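Local coordinates for uncharacterized protein AF_0941 (Archaeoglobus fulgidus, PDB 1YOZ) that is of unknown function and is an all-helical member of the AF0941-like family, found here as an assembly of two chains, at residues B[3-8]-B[65-70]. Numbering follows the deposited sequence.
Sequences MLYINS and YLLKTY
The Tyr5 ring lies between Leu66, whose CD1 sits over one face, 4.1 Å from the ring centroid in a CH-pi contact 23° off the normal, and the CB of Asn7, which covers the opposite face toward the rim. At the ring's edge, near its plane, is the backbone N of Leu67; the Tyr5 ring comes closest through CE2, 3.4 Å from Leu66 CB. The Tyr70 ring receives Asn7 ND2 over the centre of one face, 3.2 Å above its plane, the amide standing perpendicular to the ring. The same ND2 donates a nearly straight bond (167°) to Tyr5 OH, 2.9 Å away and in the amide plane; Asn7 OD1 accepts from the N of Leu10, and the two bonds together hold the carboxamide's rotation. With CG anti to the backbone N (chi1 179°), Tyr70 swings its ring under this amide, and its own OH bonds to His78. Leu67 reaches the loop with CD1, 3.4 Å from Ile6 O and 3.7 Å from Asn7 CG. Were Tyr5 an alanine, Asn7 ND2 would probably lose its acceptor, the amide would be held less firmly over Tyr70, and a gap would open beside Leu66 CD1. Tyr5 also meets its counterpart Tyr5 of the second subunit, whose Arg62 bonds to Tyr5 O. The contact thus packs the N-terminal loop, through its buried residues Tyr5 and Asn7, against helix 57-73 of an all-helical fold, with Asn7 as the side-chain N-cap of helix 8-18.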
loop_
_atom_site.group_PDB
_atom_site.type_symbol
_atom_site.label_atom_id
_atom_site.label_comp_id
_atom_site.label_asym_id
_atom_site.label_seq_id
_atom_site.Cartn_x
_atom_site.Cartn_y
_atom_site.Cartn_z
ATOM N N MET B 3 -3.851 10.084 -4.078
ATOM C CA MET B 3 -4.775 9.507 -3.120
ATOM C C MET B 3 -5.199 8.118 -3.551
ATOM O O MET B 3 -5.502 7.284 -2.710
ATOM C CB MET B 3 -6.029 10.433 -2.934
ATOM C CG MET B 3 -5.780 11.820 -2.266
ATOM S SD MET B 3 -7.092 13.089 -2.614
ATOM C CE MET B 3 -8.411 12.011 -2.378
ATOM N N LEU B 4 -5.182 7.845 -4.864
ATOM C CA LEU B 4 -5.814 6.651 -5.363
ATOM C C LEU B 4 -4.937 5.431 -5.225
ATOM O O LEU B 4 -3.753 5.448 -5.587
ATOM C CB LEU B 4 -6.273 6.852 -6.839
ATOM C CG LEU B 4 -6.969 5.703 -7.586
ATOM C CD1 LEU B 4 -8.381 5.276 -7.094
ATOM C CD2 LEU B 4 -7.023 5.987 -9.129
ATOM N N TYR B 5 -5.520 4.367 -4.705
ATOM C CA TYR B 5 -4.815 3.069 -4.654
ATOM C C TYR B 5 -5.829 1.987 -4.475
ATOM O O TYR B 5 -6.149 1.582 -3.338
ATOM C CB TYR B 5 -3.748 3.017 -3.535
ATOM C CG TYR B 5 -3.010 1.679 -3.395
ATOM C CD1 TYR B 5 -2.905 1.026 -2.159
ATOM C CD2 TYR B 5 -2.412 1.074 -4.492
ATOM C CE1 TYR B 5 -2.175 -0.146 -2.029
ATOM C CE2 TYR B 5 -1.695 -0.116 -4.372
ATOM C CZ TYR B 5 -1.569 -0.717 -3.155
ATOM O OH TYR B 5 -0.914 -1.924 -3.082
ATOM N N ILE B 6 -6.357 1.539 -5.611
ATOM C CA ILE B 6 -7.128 0.331 -5.693
ATOM C C ILE B 6 -6.212 -0.922 -5.627
ATOM O O ILE B 6 -5.198 -0.995 -6.310
ATOM C CB ILE B 6 -8.001 0.332 -7.011
ATOM C CG1 ILE B 6 -9.088 1.426 -6.938
ATOM C CG2 ILE B 6 -8.597 -1.018 -7.254
ATOM C CD1 ILE B 6 -9.850 1.719 -8.281
ATOM N N ASN B 7 -6.572 -1.888 -4.766
ATOM C CA ASN B 7 -5.931 -3.179 -4.676
ATOM C C ASN B 7 -6.877 -4.084 -3.908
ATOM O O ASN B 7 -6.948 -4.030 -2.667
ATOM C CB ASN B 7 -4.561 -3.073 -3.938
ATOM C CG ASN B 7 -3.805 -4.366 -3.926
ATOM O OD1 ASN B 7 -4.384 -5.435 -4.091
ATOM N ND2 ASN B 7 -2.500 -4.293 -3.636
ATOM N N SER B 8 -7.635 -4.869 -4.681
ATOM C CA SER B 8 -8.682 -5.738 -4.183
ATOM C C SER B 8 -8.109 -6.872 -3.367
ATOM O O SER B 8 -8.689 -7.224 -2.349
ATOM C CB SER B 8 -9.490 -6.282 -5.365
ATOM O OG SER B 8 -10.234 -5.191 -5.939
ATOM N N TYR B 65 1.865 2.103 -10.338
ATOM C CA TYR B 65 3.211 1.909 -9.732
ATOM C C TYR B 65 3.132 1.150 -8.403
ATOM O O TYR B 65 3.842 0.168 -8.166
ATOM C CB TYR B 65 3.888 3.239 -9.533
ATOM C CG TYR B 65 5.309 3.063 -9.039
ATOM C CD1 TYR B 65 6.339 2.658 -9.914
ATOM C CD2 TYR B 65 5.629 3.347 -7.725
ATOM C CE1 TYR B 65 7.691 2.499 -9.423
ATOM C CE2 TYR B 65 6.969 3.203 -7.233
ATOM C CZ TYR B 65 7.969 2.790 -8.079
ATOM O OH TYR B 65 9.232 2.701 -7.558
ATOM N N LEU B 66 2.227 1.562 -7.538
ATOM C CA LEU B 66 2.069 0.863 -6.267
ATOM C C LEU B 66 1.564 -0.562 -6.481
ATOM O O LEU B 66 1.942 -1.488 -5.752
ATOM C CB LEU B 66 1.114 1.641 -5.323
ATOM C CG LEU B 66 1.464 3.036 -4.753
ATOM C CD1 LEU B 66 0.463 3.521 -3.710
ATOM C CD2 LEU B 66 2.820 2.921 -4.145
ATOM N N LEU B 67 0.686 -0.750 -7.451
ATOM C CA LEU B 67 0.084 -2.060 -7.665
ATOM C C LEU B 67 1.134 -3.016 -8.253
ATOM O O LEU B 67 1.266 -4.157 -7.837
ATOM C CB LEU B 67 -1.161 -1.912 -8.604
ATOM C CG LEU B 67 -2.114 -3.099 -8.625
ATOM C CD1 LEU B 67 -2.901 -3.210 -7.337
ATOM C CD2 LEU B 67 -3.057 -3.067 -9.844
ATOM N N LYS B 68 1.890 -2.523 -9.217
ATOM C CA LYS B 68 3.025 -3.287 -9.788
ATOM C C LYS B 68 4.057 -3.636 -8.725
ATOM O O LYS B 68 4.389 -4.814 -8.497
ATOM C CB LYS B 68 3.645 -2.474 -10.952
ATOM C CG LYS B 68 4.923 -3.089 -11.514
ATOM C CD LYS B 68 5.731 -2.036 -12.319
ATOM C CE LYS B 68 5.465 -2.264 -13.781
ATOM N NZ LYS B 68 6.024 -1.146 -14.629
ATOM N N THR B 69 4.538 -2.627 -7.998
ATOM C CA THR B 69 5.436 -2.910 -6.838
ATOM C C THR B 69 4.832 -3.787 -5.731
ATOM O O THR B 69 5.546 -4.592 -5.114
ATOM C CB THR B 69 6.149 -1.584 -6.311
ATOM O OG1 THR B 69 5.186 -0.626 -5.915
ATOM C CG2 THR B 69 6.860 -0.948 -7.439
ATOM N N TYR B 70 3.513 -3.713 -5.500
ATOM C CA TYR B 70 2.860 -4.641 -4.569
ATOM C C TYR B 70 2.993 -6.036 -5.092
ATOM O O TYR B 70 3.308 -6.957 -4.329
ATOM C CB TYR B 70 1.345 -4.349 -4.408
ATOM C CG TYR B 70 0.659 -5.318 -3.461
ATOM C CD1 TYR B 70 0.598 -5.063 -2.082
ATOM C CD2 TYR B 70 0.054 -6.485 -3.929
ATOM C CE1 TYR B 70 -0.043 -5.946 -1.211
ATOM C CE2 TYR B 70 -0.571 -7.379 -3.032
ATOM C CZ TYR B 70 -0.614 -7.091 -1.689
ATOM O OH TYR B 70 -1.186 -7.961 -0.794
#